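Local coordinates for trehalose-6-phosphate phosphatase-related protein (Thermoplasma acidophilum, PDB 1U02), which removes the phosphate from trehalose 6-phosphate to give free trehalose, with magnesium as cofactor, at residues 90-95 with 115-120; 194-199 with 213-218; 144-149 with 180-185; 6-11 with 50-55. All coordinates share one frame; numbering follows the deposited sequence.

Contact 1 (90-95 with 115-120); sequences DRIYED and VLYHLG
Ile92 and Tyr93 of helix 90-95 meet Val115 and Tyr117 of strand 115-118. The two axes come within 9.8 Å, and their directions differ by 33°. Before the contact proper, Asp90 turns away from the strand and forms a salt bridge with Arg110 of strand 107-111. Ile92 comes next and points toward the strand. Its CG2 branch, anti to the backbone N, does the touching. Ile92 CG2 lies 3.9 Å from Val115 CG2 and 3.6 Å from Tyr117 OH. The tyrosine side chain crosses that of Ile92 at about a right angle. The phenol oxygen therefore has an apolar neighbour here. Its polar partner is Thr96, just past the helix segment, whose hydroxyl is also hydrogen-bonded to Ile92 O. Thr96 thus holds the end of Tyr117 close to the helix backbone. Tyr93 follows and makes a looser approach, with its CB 4.5 Å from Val115 CG2. The Tyr93 side chain also touches Arg110. No hydrogen bond joins the two segments. The strand is held in its sheet by backbone hydrogen bonds, which pair Val115 with Leu154 and Tyr117 with Ile152 of strand 151-155. On the other side, Leu116 pairs with Tyr109 of strand 107-111. Phe141 of helix 127-141 and Leu154 also pack on Ile92. A helix laid on a four-stranded antiparallel sheet in this way fits the alpha/beta cap domain of HAD-family sugar phosphatases.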
loop_
_atom_site.group_PDB
_atom_site.type_symbol
_atom_site.label_atom_id
_atom_site.label_comp_id
_atom_site.label_asym_id
_atom_site.label_seq_id
_atom_site.Cartn_x
_atom_site.Cartn_y
_atom_site.Cartn_z
ATOM N N ASP A 90 -9.943 15.967 -5.491
ATOM C CA ASP A 90 -10.616 16.142 -6.778
ATOM C C ASP A 90 -10.032 17.397 -7.427
ATOM O O ASP A 90 -9.705 17.403 -8.615
ATOM C CB ASP A 90 -12.127 16.331 -6.608
ATOM C CG ASP A 90 -12.846 15.038 -6.263
ATOM O OD1 ASP A 90 -12.414 13.967 -6.746
ATOM O OD2 ASP A 90 -13.854 15.098 -5.523
ATOM N N ARG A 91 -9.897 18.457 -6.633
ATOM C CA ARG A 91 -9.357 19.722 -7.119
ATOM C C ARG A 91 -7.882 19.592 -7.500
ATOM O O ARG A 91 -7.435 20.176 -8.489
ATOM C CB ARG A 91 -9.521 20.823 -6.062
ATOM C CG ARG A 91 -10.978 21.139 -5.717
ATOM C CD ARG A 91 -11.148 22.552 -5.135
ATOM N NE ARG A 91 -10.595 22.708 -3.788
ATOM C CZ ARG A 91 -11.119 22.171 -2.686
ATOM N NH1 ARG A 91 -12.221 21.431 -2.757
ATOM N NH2 ARG A 91 -10.544 22.379 -1.509
ATOM N N ILE A 92 -7.128 18.831 -6.712
ATOM C CA ILE A 92 -5.708 18.643 -6.997
ATOM C C ILE A 92 -5.527 17.994 -8.363
ATOM O O ILE A 92 -4.684 18.419 -9.153
ATOM C CB ILE A 92 -5.032 17.778 -5.907
ATOM C CG1 ILE A 92 -4.946 18.582 -4.603
ATOM C CG2 ILE A 92 -3.638 17.341 -6.363
ATOM C CD1 ILE A 92 -4.451 17.786 -3.412
ATOM N N TYR A 93 -6.324 16.970 -8.645
ATOM C CA TYR A 93 -6.230 16.286 -9.924
ATOM C C TYR A 93 -6.625 17.225 -11.060
ATOM O O TYR A 93 -5.958 17.290 -12.092
ATOM C CB TYR A 93 -7.142 15.057 -9.955
ATOM C CG TYR A 93 -7.056 14.335 -11.273
ATOM C CD1 TYR A 93 -5.917 13.616 -11.616
ATOM C CD2 TYR A 93 -8.081 14.436 -12.214
ATOM C CE1 TYR A 93 -5.788 13.019 -12.870
ATOM C CE2 TYR A 93 -7.963 13.843 -13.472
ATOM C CZ TYR A 93 -6.812 13.141 -13.789
ATOM O OH TYR A 93 -6.667 12.587 -15.039
ATOM N N GLU A 94 -7.719 17.947 -10.870
ATOM C CA GLU A 94 -8.185 18.868 -11.898
ATOM C C GLU A 94 -7.148 19.934 -12.223
ATOM O O GLU A 94 -6.934 20.267 -13.393
ATOM C CB GLU A 94 -9.493 19.533 -11.459
ATOM C CG GLU A 94 -10.016 20.578 -12.435
ATOM C CD GLU A 94 -10.031 20.087 -13.877
ATOM O OE1 GLU A 94 -10.582 18.994 -14.138
ATOM O OE2 GLU A 94 -9.492 20.800 -14.751
ATOM N N ASP A 95 -6.487 20.457 -11.196
ATOM C CA ASP A 95 -5.502 21.502 -11.410
ATOM C C ASP A 95 -4.137 21.003 -11.873
ATOM O O ASP A 95 -3.333 21.786 -12.367
ATOM C CB ASP A 95 -5.338 22.349 -10.138
ATOM C CG ASP A 95 -6.637 23.046 -9.717
ATOM O OD1 ASP A 95 -7.516 23.264 -10.577
ATOM O OD2 ASP A 95 -6.770 23.393 -8.523
ATOM N N VAL A 115 -3.175 11.455 -5.020
ATOM C CA VAL A 115 -2.833 11.634 -6.423
ATOM C C VAL A 115 -1.367 11.256 -6.478
ATOM O O VAL A 115 -0.523 11.874 -5.823
ATOM C CB VAL A 115 -3.013 13.084 -6.912
ATOM C CG1 VAL A 115 -2.600 13.178 -8.379
ATOM C CG2 VAL A 115 -4.469 13.508 -6.750
ATOM N N LEU A 116 -1.074 10.220 -7.248
ATOM C CA LEU A 116 0.280 9.718 -7.370
ATOM C C LEU A 116 0.905 10.136 -8.698
ATOM O O LEU A 116 0.330 9.910 -9.764
ATOM C CB LEU A 116 0.251 8.189 -7.228
ATOM C CG LEU A 116 1.548 7.374 -7.212
ATOM C CD1 LEU A 116 1.298 6.031 -6.529
ATOM C CD2 LEU A 116 2.038 7.172 -8.631
ATOM N N TYR A 117 2.069 10.770 -8.619
ATOM C CA TYR A 117 2.783 11.210 -9.808
ATOM C C TYR A 117 3.929 10.225 -10.025
ATOM O O TYR A 117 4.798 10.075 -9.159
ATOM C CB TYR A 117 3.320 12.633 -9.602
ATOM C CG TYR A 117 2.231 13.644 -9.308
ATOM C CD1 TYR A 117 1.617 14.363 -10.336
ATOM C CD2 TYR A 117 1.773 13.836 -8.010
ATOM C CE1 TYR A 117 0.568 15.250 -10.073
ATOM C CE2 TYR A 117 0.729 14.715 -7.731
ATOM C CZ TYR A 117 0.129 15.418 -8.762
ATOM O OH TYR A 117 -0.905 16.278 -8.475
ATOM N N HIS A 118 3.912 9.533 -11.163
ATOM C CA HIS A 118 4.954 8.558 -11.471
ATOM C C HIS A 118 5.926 9.187 -12.460
ATOM O O HIS A 118 5.547 9.557 -13.574
ATOM C CB HIS A 118 4.347 7.287 -12.075
ATOM C CG HIS A 118 5.226 6.077 -11.956
ATOM N ND1 HIS A 118 6.540 6.063 -12.379
ATOM C CD2 HIS A 118 4.984 4.846 -11.445
ATOM C CE1 HIS A 118 7.069 4.877 -12.129
ATOM N NE2 HIS A 118 6.145 4.120 -11.561
ATOM N N LEU A 119 7.182 9.307 -12.049
ATOM C CA LEU A 119 8.198 9.914 -12.901
ATOM C C LEU A 119 9.033 8.900 -13.670
ATOM O O LEU A 119 10.005 9.264 -14.317
ATOM C CB LEU A 119 9.127 10.803 -12.059
ATOM C CG LEU A 119 8.550 12.131 -11.543
ATOM C CD1 LEU A 119 7.388 11.867 -10.602
ATOM C CD2 LEU A 119 9.644 12.928 -10.830
ATOM N N GLY A 120 8.644 7.633 -13.608
ATOM C CA GLY A 120 9.394 6.588 -14.282
ATOM C C GLY A 120 9.720 6.768 -15.757
ATOM O O GLY A 120 10.845 6.502 -16.179
#

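Contact 2 (194-199 with 213-218); sequences LTIKVG and IEMRKI
Met215, present as selenomethionine, points from helix 213-218 toward strand 194-198 and sets its selenium against both Ile196 and Val198. The side chain leaves the helix with CG anti to the backbone N (chi1 -178°). A bend at chi2 (66°) then turns the selenium toward the strand. Met215 SE lies 3.8 Å from Ile196 CG2 and 3.7 Å from Val198 CG2. The two strand residues meet it differently. Val198 crosses the Met215 side chain at about a right angle, and its CG2 also approaches Met215 CG at 4.0 Å. Ile196 is set obliquely, and its CD1 lies 4.1 Å from the terminal methyl, Met215 CE. Ala177 of the neighbouring strand 174-178 also touches Met215, and Val209 of strand 207-209 touches Val198. The C-terminal helix 212-229 thus packs on the parallel part of the eight-stranded sheet, the Rossmann-like core of the HAD fold. The contact lies near the metal site: the side chain of Val198 is about 4 Å from that of the magnesium ligand Asp179. No hydrogen bond crosses between the segments. The contact rests on dispersion between two branched aliphatic groups and a methionine side chain, with selenium here in place of sulfur, and on the exclusion of water from three buried side chains. Shape rather than bond direction fixes the fit.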
loop_
_atom_site.group_PDB
_atom_site.type_symbol
_atom_site.label_atom_id
_atom_site.label_comp_id
_atom_site.label_asym_id
_atom_site.label_seq_id
_atom_site.Cartn_x
_atom_site.Cartn_y
_atom_site.Cartn_z
ATOM N N LEU A 194 5.217 -11.022 14.416
ATOM C CA LEU A 194 6.091 -11.790 13.538
ATOM C C LEU A 194 6.257 -10.956 12.272
ATOM O O LEU A 194 5.461 -11.053 11.333
ATOM C CB LEU A 194 5.462 -13.147 13.207
ATOM C CG LEU A 194 6.397 -14.243 12.675
ATOM C CD1 LEU A 194 5.633 -15.556 12.562
ATOM C CD2 LEU A 194 6.972 -13.844 11.328
ATOM N N THR A 195 7.291 -10.124 12.269
ATOM C CA THR A 195 7.580 -9.237 11.152
ATOM C C THR A 195 8.376 -9.925 10.046
ATOM O O THR A 195 9.374 -10.597 10.309
ATOM C CB THR A 195 8.345 -8.000 11.654
ATOM O OG1 THR A 195 9.437 -8.423 12.484
ATOM C CG2 THR A 195 7.417 -7.104 12.473
ATOM N N ILE A 196 7.932 -9.744 8.806
ATOM C CA ILE A 196 8.584 -10.363 7.656
ATOM C C ILE A 196 8.968 -9.324 6.603
ATOM O O ILE A 196 8.106 -8.638 6.049
ATOM C CB ILE A 196 7.652 -11.403 6.991
ATOM C CG1 ILE A 196 7.222 -12.460 8.011
ATOM C CG2 ILE A 196 8.350 -12.042 5.806
ATOM C CD1 ILE A 196 6.191 -13.433 7.470
ATOM N N LYS A 197 10.260 -9.217 6.320
ATOM C CA LYS A 197 10.736 -8.263 5.324
ATOM C C LYS A 197 10.897 -8.959 3.980
ATOM O O LYS A 197 11.424 -10.068 3.908
ATOM C CB LYS A 197 12.081 -7.674 5.757
ATOM C CG LYS A 197 12.767 -6.773 4.729
ATOM C CD LYS A 197 12.064 -5.428 4.578
ATOM C CE LYS A 197 12.912 -4.439 3.782
ATOM N NZ LYS A 197 13.283 -4.969 2.448
ATOM N N VAL A 198 10.432 -8.311 2.917
ATOM C CA VAL A 198 10.558 -8.870 1.580
ATOM C C VAL A 198 11.539 -7.998 0.808
ATOM O O VAL A 198 11.394 -6.777 0.784
ATOM C CB VAL A 198 9.215 -8.860 0.817
ATOM C CG1 VAL A 198 9.405 -9.460 -0.573
ATOM C CG2 VAL A 198 8.157 -9.633 1.598
ATOM N N GLY A 199 12.540 -8.622 0.196
ATOM C CA GLY A 199 13.499 -7.869 -0.589
ATOM C C GLY A 199 14.800 -7.509 0.096
ATOM O O GLY A 199 14.965 -7.686 1.302
ATOM N N ILE A 213 7.838 -13.925 -4.673
ATOM C CA ILE A 213 7.721 -15.351 -4.954
ATOM C C ILE A 213 7.974 -16.155 -3.675
ATOM O O ILE A 213 7.205 -17.060 -3.339
ATOM C CB ILE A 213 8.726 -15.771 -6.038
ATOM C CG1 ILE A 213 8.392 -15.047 -7.342
ATOM C CG2 ILE A 213 8.694 -17.286 -6.230
ATOM C CD1 ILE A 213 9.446 -15.181 -8.418
ATOM N N GLU A 214 9.037 -15.815 -2.950
ATOM C CA GLU A 214 9.345 -16.522 -1.705
ATOM C C GLU A 214 8.265 -16.194 -0.671
ATOM O O GLU A 214 7.854 -17.054 0.114
ATOM C CB GLU A 214 10.720 -16.103 -1.175
ATOM C CG GLU A 214 11.333 -17.109 -0.205
ATOM C CD GLU A 214 12.645 -16.628 0.410
ATOM O OE1 GLU A 214 13.424 -15.946 -0.289
ATOM O OE2 GLU A 214 12.902 -16.950 1.592
HETATM N N MSE A 215 7.808 -14.945 -0.671
HETATM C CA MSE A 215 6.768 -14.528 0.258
HETATM C C MSE A 215 5.522 -15.392 0.051
HETATM O O MSE A 215 4.905 -15.849 1.013
HETATM C CB MSE A 215 6.415 -13.058 0.035
HETATM C CG MSE A 215 5.376 -12.506 0.995
HETATM SE SE MSE A 215 6.000 -12.421 2.845
HETATM C CE MSE A 215 4.770 -13.672 3.610
ATOM N N ARG A 216 5.153 -15.610 -1.205
ATOM C CA ARG A 216 3.984 -16.425 -1.512
ATOM C C ARG A 216 4.186 -17.856 -1.018
ATOM O O ARG A 216 3.249 -18.507 -0.556
ATOM C CB ARG A 216 3.727 -16.450 -3.014
ATOM C CG ARG A 216 3.229 -15.136 -3.581
ATOM C CD ARG A 216 2.778 -15.305 -5.018
ATOM N NE ARG A 216 2.321 -14.051 -5.604
ATOM C CZ ARG A 216 1.831 -13.944 -6.834
ATOM N NH1 ARG A 216 1.737 -15.022 -7.599
ATOM N NH2 ARG A 216 1.433 -12.765 -7.301
ATOM N N LYS A 217 5.422 -18.333 -1.122
ATOM C CA LYS A 217 5.759 -19.688 -0.708
ATOM C C LYS A 217 5.573 -19.853 0.794
ATOM O O LYS A 217 5.117 -20.894 1.256
ATOM C CB LYS A 217 7.204 -20.004 -1.097
ATOM C CG LYS A 217 7.543 -21.479 -1.059
ATOM C CD LYS A 217 8.949 -21.734 -1.584
ATOM C CE LYS A 217 9.226 -23.223 -1.696
ATOM N NZ LYS A 217 10.577 -23.498 -2.254
ATOM N N ILE A 218 5.928 -18.821 1.553
ATOM C CA ILE A 218 5.776 -18.862 3.001
ATOM C C ILE A 218 4.289 -18.914 3.357
ATOM O O ILE A 218 3.878 -19.673 4.243
ATOM C CB ILE A 218 6.430 -17.628 3.664
ATOM C CG1 ILE A 218 7.951 -17.792 3.670
ATOM C CG2 ILE A 218 5.907 -17.445 5.083
ATOM C CD1 ILE A 218 8.439 -18.977 4.489
#

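Contact 3 (144-149 with 180-185); sequences ETYYGK and DATDEA
Tyr146 and Thr182 make most of this contact, and Asp180 contributes little. Tyr146 reaches out from strand 144-147, in the sheet of the cap, toward the start of helix 181-185 in the core. Thr182 meets it with its methyl, and the two side chains cross at about a right angle. Thr182 CG2 lies 3.8 Å from Tyr146 OH and 4.0 Å from Tyr146 CE1. A chi1 of 67° turns this methyl to the tyrosine and leaves the threonine hydroxyl for Asp180. Thr182 OG1 donates to the syn lone pair of Asp180 OD1 at 2.6 Å. Asp180 follows the magnesium ligand Asp179. It is the N-cap of the helix and forms a capping box with Asp183. In return for weak bonds from Thr182 N and Asp183 N to Asp180 OD1, Asp180 N donates to Asp183 OD2 at 3.0 Å. That bond is nearly straight, at 174°. Lys161 forms a salt bridge with Asp183 OD1. Tyr146 OH stays 4.3 Å from Asp180 OD2, and no hydrogen bond crosses. The polar groups of Asp180, Thr182 and Asp183 bond within the helix start. Across the contact there is light, non-directional van der Waals touching.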
loop_
_atom_site.group_PDB
_atom_site.type_symbol
_atom_site.label_atom_id
_atom_site.label_comp_id
_atom_site.label_asym_id
_atom_site.label_seq_id
_atom_site.Cartn_x
_atom_site.Cartn_y
_atom_site.Cartn_z
ATOM N N GLU A 144 -0.133 16.267 2.380
ATOM C CA GLU A 144 1.201 15.757 2.648
ATOM C C GLU A 144 1.861 15.143 1.418
ATOM O O GLU A 144 1.189 14.546 0.571
ATOM C CB GLU A 144 1.077 14.735 3.779
ATOM C CG GLU A 144 2.308 13.923 4.116
ATOM C CD GLU A 144 2.028 12.973 5.271
ATOM O OE1 GLU A 144 1.704 13.473 6.373
ATOM O OE2 GLU A 144 2.116 11.740 5.072
ATOM N N THR A 145 3.180 15.292 1.322
ATOM C CA THR A 145 3.926 14.758 0.190
ATOM C C THR A 145 4.799 13.562 0.587
ATOM O O THR A 145 5.526 13.616 1.572
ATOM C CB THR A 145 4.841 15.846 -0.438
ATOM O OG1 THR A 145 4.062 17.006 -0.763
ATOM C CG2 THR A 145 5.488 15.331 -1.707
ATOM N N TYR A 146 4.714 12.487 -0.189
ATOM C CA TYR A 146 5.505 11.282 0.046
ATOM C C TYR A 146 6.432 11.077 -1.150
ATOM O O TYR A 146 6.002 11.196 -2.298
ATOM C CB TYR A 146 4.596 10.054 0.188
ATOM C CG TYR A 146 5.366 8.752 0.229
ATOM C CD1 TYR A 146 6.042 8.354 1.384
ATOM C CD2 TYR A 146 5.455 7.939 -0.897
ATOM C CE1 TYR A 146 6.788 7.177 1.415
ATOM C CE2 TYR A 146 6.200 6.763 -0.879
ATOM C CZ TYR A 146 6.863 6.388 0.281
ATOM O OH TYR A 146 7.603 5.229 0.308
ATOM N N TYR A 147 7.695 10.765 -0.880
ATOM C CA TYR A 147 8.672 10.546 -1.943
ATOM C C TYR A 147 9.105 9.080 -1.955
ATOM O O TYR A 147 9.675 8.590 -0.980
ATOM C CB TYR A 147 9.898 11.438 -1.719
ATOM C CG TYR A 147 9.570 12.905 -1.524
ATOM C CD1 TYR A 147 9.410 13.759 -2.613
ATOM C CD2 TYR A 147 9.406 13.433 -0.245
ATOM C CE1 TYR A 147 9.094 15.111 -2.432
ATOM C CE2 TYR A 147 9.091 14.780 -0.051
ATOM C CZ TYR A 147 8.935 15.612 -1.149
ATOM O OH TYR A 147 8.602 16.942 -0.961
ATOM N N GLY A 148 8.827 8.384 -3.054
ATOM C CA GLY A 148 9.207 6.987 -3.159
ATOM C C GLY A 148 10.132 6.775 -4.343
ATOM O O GLY A 148 10.746 7.723 -4.831
ATOM N N LYS A 149 10.244 5.536 -4.808
ATOM C CA LYS A 149 11.098 5.245 -5.950
ATOM C C LYS A 149 10.378 5.594 -7.254
ATOM O O LYS A 149 9.439 4.913 -7.654
ATOM C CB LYS A 149 11.508 3.769 -5.941
ATOM C CG LYS A 149 12.356 3.400 -4.728
ATOM C CD LYS A 149 13.133 2.107 -4.940
ATOM C CE LYS A 149 13.961 1.759 -3.706
ATOM N NZ LYS A 149 14.817 2.899 -3.253
ATOM N N ASP A 180 9.137 -2.158 1.943
ATOM C CA ASP A 180 9.874 -0.894 1.974
ATOM C C ASP A 180 9.848 -0.177 3.318
ATOM O O ASP A 180 9.373 -0.718 4.313
ATOM C CB ASP A 180 9.381 0.058 0.874
ATOM C CG ASP A 180 7.949 0.500 1.078
ATOM O OD1 ASP A 180 7.468 0.468 2.231
ATOM O OD2 ASP A 180 7.310 0.899 0.084
ATOM N N ALA A 181 10.357 1.050 3.332
ATOM C CA ALA A 181 10.432 1.849 4.552
ATOM C C ALA A 181 9.128 1.986 5.331
ATOM O O ALA A 181 9.134 1.935 6.565
ATOM C CB ALA A 181 10.988 3.228 4.227
ATOM N N THR A 182 8.012 2.161 4.629
ATOM C CA THR A 182 6.728 2.311 5.305
ATOM C C THR A 182 6.376 1.039 6.066
ATOM O O THR A 182 5.662 1.077 7.068
ATOM C CB THR A 182 5.594 2.631 4.304
ATOM O OG1 THR A 182 5.368 1.499 3.448
ATOM C CG2 THR A 182 5.973 3.838 3.454
ATOM N N ASP A 183 6.882 -0.090 5.590
ATOM C CA ASP A 183 6.616 -1.360 6.249
ATOM C C ASP A 183 7.625 -1.531 7.373
ATOM O O ASP A 183 7.308 -2.071 8.431
ATOM C CB ASP A 183 6.728 -2.497 5.238
ATOM C CG ASP A 183 5.795 -2.305 4.061
ATOM O OD1 ASP A 183 4.563 -2.341 4.271
ATOM O OD2 ASP A 183 6.294 -2.105 2.931
ATOM N N GLU A 184 8.841 -1.058 7.130
ATOM C CA GLU A 184 9.903 -1.139 8.120
ATOM C C GLU A 184 9.418 -0.365 9.341
ATOM O O GLU A 184 9.623 -0.782 10.480
ATOM C CB GLU A 184 11.179 -0.509 7.564
ATOM C CG GLU A 184 12.431 -0.849 8.347
ATOM C CD GLU A 184 12.685 -2.338 8.409
ATOM O OE1 GLU A 184 12.794 -2.969 7.335
ATOM O OE2 GLU A 184 12.782 -2.879 9.530
ATOM N N ALA A 185 8.754 0.759 9.091
ATOM C CA ALA A 185 8.229 1.581 10.169
ATOM C C ALA A 185 7.105 0.822 10.869
ATOM O O ALA A 185 6.973 0.871 12.094
ATOM C CB ALA A 185 7.711 2.902 9.613
#

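Contact 4 (6-11 with 50-55); sequences LDYDGT and EEISRF. With MG (magnesium ion), chain B; NA (sodium ion), chain C.
This is a buried aromatic and aliphatic contact, in which Tyr8 meets Ile52 and Phe55 where the loop after strand 3-7 passes helix 49-55. Ile52 CD1 lies over one face of the Tyr8 ring, 4.0 Å above the plane and offset toward the rim. The Tyr8 and Phe55 rings are nearly parallel, at 8°, but slid apart. Their centroids are 5.8 Å from each other, so overlap is slight. Tyr8 OH lies 3.5 Å from Phe55 CB and is hydrogen-bonded to Ser22 O. In sequence, Tyr8 lies between the metal-binding Asp7 and Asp9. Asp7 OD2 binds magnesium at 2.1 Å, and Asp9 binds it through its backbone O at 2.0 Å. Three waters and Asp179 complete the site. The Asp9 side chain is turned to sodium instead, with OD1 at 2.7 Å; Pro14, Ser22 and a water are the other ligands. Thr11 OG1 donates to the anti lone pair of Asp7 OD2 at 2.7 Å, which helps orient this carboxylate. Asp7 OD1 pairs with Lys161. Asp7 is probably the nucleophile, and Tyr8 probably helps bind substrate. Asp7, Asp9 and Thr11 match the DxDx(T/V) motif at the active site of HAD phosphatases.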
loop_
_atom_site.group_PDB
_atom_site.type_symbol
_atom_site.label_atom_id
_atom_site.label_comp_id
_atom_site.label_asym_id
_atom_site.label_seq_id
_atom_site.Cartn_x
_atom_site.Cartn_y
_atom_site.Cartn_z
ATOM N N LEU A 6 -0.746 -8.066 5.293
ATOM C CA LEU A 6 0.147 -8.177 4.147
ATOM C C LEU A 6 0.143 -6.957 3.242
ATOM O O LEU A 6 -0.914 -6.512 2.800
ATOM C CB LEU A 6 -0.249 -9.393 3.301
ATOM C CG LEU A 6 -0.378 -10.742 4.007
ATOM C CD1 LEU A 6 -1.109 -11.741 3.108
ATOM C CD2 LEU A 6 1.006 -11.242 4.379
ATOM N N ASP A 7 1.330 -6.423 2.968
ATOM C CA ASP A 7 1.466 -5.300 2.049
ATOM C C ASP A 7 1.192 -5.932 0.684
ATOM O O ASP A 7 1.312 -7.149 0.530
ATOM C CB ASP A 7 2.898 -4.751 2.099
ATOM C CG ASP A 7 3.189 -3.760 0.983
ATOM O OD1 ASP A 7 2.454 -2.764 0.850
ATOM O OD2 ASP A 7 4.167 -3.976 0.240
ATOM N N TYR A 8 0.832 -5.124 -0.307
ATOM C CA TYR A 8 0.538 -5.656 -1.634
ATOM C C TYR A 8 1.706 -5.511 -2.618
ATOM O O TYR A 8 2.374 -6.495 -2.955
ATOM C CB TYR A 8 -0.711 -4.965 -2.211
ATOM C CG TYR A 8 -1.266 -5.623 -3.452
ATOM C CD1 TYR A 8 -1.865 -6.884 -3.388
ATOM C CD2 TYR A 8 -1.175 -5.002 -4.695
ATOM C CE1 TYR A 8 -2.357 -7.512 -4.532
ATOM C CE2 TYR A 8 -1.666 -5.625 -5.856
ATOM C CZ TYR A 8 -2.254 -6.880 -5.762
ATOM O OH TYR A 8 -2.732 -7.508 -6.892
ATOM N N ASP A 9 1.953 -4.286 -3.079
ATOM C CA ASP A 9 3.032 -4.050 -4.034
ATOM C C ASP A 9 4.417 -4.362 -3.486
ATOM O O ASP A 9 4.813 -3.865 -2.431
ATOM C CB ASP A 9 2.983 -2.611 -4.532
ATOM C CG ASP A 9 1.683 -2.302 -5.233
ATOM O OD1 ASP A 9 1.420 -2.918 -6.290
ATOM O OD2 ASP A 9 0.924 -1.461 -4.719
ATOM N N GLY A 10 5.143 -5.195 -4.224
ATOM C CA GLY A 10 6.481 -5.581 -3.822
ATOM C C GLY A 10 6.493 -6.655 -2.752
ATOM O O GLY A 10 7.561 -7.129 -2.359
ATOM N N THR A 11 5.311 -7.039 -2.277
ATOM C CA THR A 11 5.197 -8.059 -1.242
ATOM C C THR A 11 4.461 -9.299 -1.759
ATOM O O THR A 11 4.971 -10.417 -1.655
ATOM C CB THR A 11 4.488 -7.484 0.001
ATOM O OG1 THR A 11 5.280 -6.410 0.532
ATOM C CG2 THR A 11 4.317 -8.557 1.074
ATOM N N GLU A 50 -10.689 0.865 -4.083
ATOM C CA GLU A 50 -11.165 0.563 -5.427
ATOM C C GLU A 50 -10.100 -0.240 -6.177
ATOM O O GLU A 50 -10.428 -1.146 -6.940
ATOM C CB GLU A 50 -11.491 1.849 -6.205
ATOM C CG GLU A 50 -12.675 2.648 -5.675
ATOM C CD GLU A 50 -12.417 3.244 -4.302
ATOM O OE1 GLU A 50 -11.360 3.882 -4.122
ATOM O OE2 GLU A 50 -13.273 3.079 -3.404
ATOM N N GLU A 51 -8.828 0.095 -5.964
ATOM C CA GLU A 51 -7.738 -0.619 -6.626
ATOM C C GLU A 51 -7.587 -2.051 -6.120
ATOM O O GLU A 51 -7.588 -2.997 -6.904
ATOM C CB GLU A 51 -6.408 0.120 -6.438
ATOM C CG GLU A 51 -6.241 1.329 -7.337
ATOM C CD GLU A 51 -4.983 2.120 -7.020
ATOM O OE1 GLU A 51 -4.906 2.677 -5.907
ATOM O OE2 GLU A 51 -4.072 2.180 -7.881
ATOM N N ILE A 52 -7.456 -2.217 -4.810
ATOM C CA ILE A 52 -7.287 -3.557 -4.267
ATOM C C ILE A 52 -8.501 -4.427 -4.565
ATOM O O ILE A 52 -8.355 -5.616 -4.850
ATOM C CB ILE A 52 -7.044 -3.523 -2.747
ATOM C CG1 ILE A 52 -5.800 -2.687 -2.448
ATOM C CG2 ILE A 52 -6.823 -4.946 -2.220
ATOM C CD1 ILE A 52 -4.518 -3.262 -3.050
ATOM N N SER A 53 -9.691 -3.828 -4.511
ATOM C CA SER A 53 -10.931 -4.553 -4.773
ATOM C C SER A 53 -10.961 -5.157 -6.174
ATOM O O SER A 53 -11.481 -6.255 -6.363
ATOM C CB SER A 53 -12.145 -3.641 -4.562
ATOM O OG SER A 53 -12.305 -3.343 -3.180
ATOM N N ARG A 54 -10.415 -4.454 -7.163
ATOM C CA ARG A 54 -10.397 -5.031 -8.499
ATOM C C ARG A 54 -9.143 -5.886 -8.712
ATOM O O ARG A 54 -9.197 -6.887 -9.428
ATOM C CB ARG A 54 -10.521 -3.955 -9.587
ATOM C CG ARG A 54 -9.435 -2.907 -9.656
ATOM C CD ARG A 54 -9.745 -1.946 -10.815
ATOM N NE ARG A 54 -8.706 -0.938 -11.016
ATOM C CZ ARG A 54 -8.746 0.293 -10.515
ATOM N NH1 ARG A 54 -9.776 0.684 -9.777
ATOM N NH2 ARG A 54 -7.752 1.137 -10.757
ATOM N N PHE A 55 -8.028 -5.508 -8.088
ATOM C CA PHE A 55 -6.793 -6.290 -8.221
ATOM C C PHE A 55 -6.942 -7.664 -7.579
ATOM O O PHE A 55 -6.504 -8.670 -8.130
ATOM C CB PHE A 55 -5.607 -5.619 -7.514
ATOM C CG PHE A 55 -5.031 -4.430 -8.237
ATOM C CD1 PHE A 55 -5.185 -4.267 -9.615
ATOM C CD2 PHE A 55 -4.270 -3.499 -7.532
ATOM C CE1 PHE A 55 -4.582 -3.186 -10.279
ATOM C CE2 PHE A 55 -3.665 -2.421 -8.181
ATOM C CZ PHE A 55 -3.819 -2.264 -9.555
HETATM MG MG MG B . 5.187 -2.555 -0.894
HETATM NA NA NA C . 3.017 -3.511 -8.331
HETATM O O HOH W 1 3.509 -1.447 -1.461
HETATM O O HOH W 2 6.388 -1.443 -2.112
HETATM O O HOH W 3 5.247 -1.222 0.747
HETATM O O HOH W 4 4.473 -1.623 -9.183
#

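In the fold
Along the chain, contact 4 closes first, then contacts 1, 3 and 2 follow in series. Contacts 2 and 4 lie on the eight-stranded mixed sheet of the core, with centres 15 Å apart, and touch through Met215 and Thr11. Contacts 1 and 3 both reach the four-stranded antiparallel sheet, with centres 18 Å apart. Contact 3 joins that sheet to the core and touches contact 4 where Asp183 meets Asp7. Contacts 1 and 2 are on opposite sides of the chain's centre, 32 Å between centres. The magnesium site of contact 4 thus lies near the junction of the two sheets, consistent with a cap that closes over bound substrate.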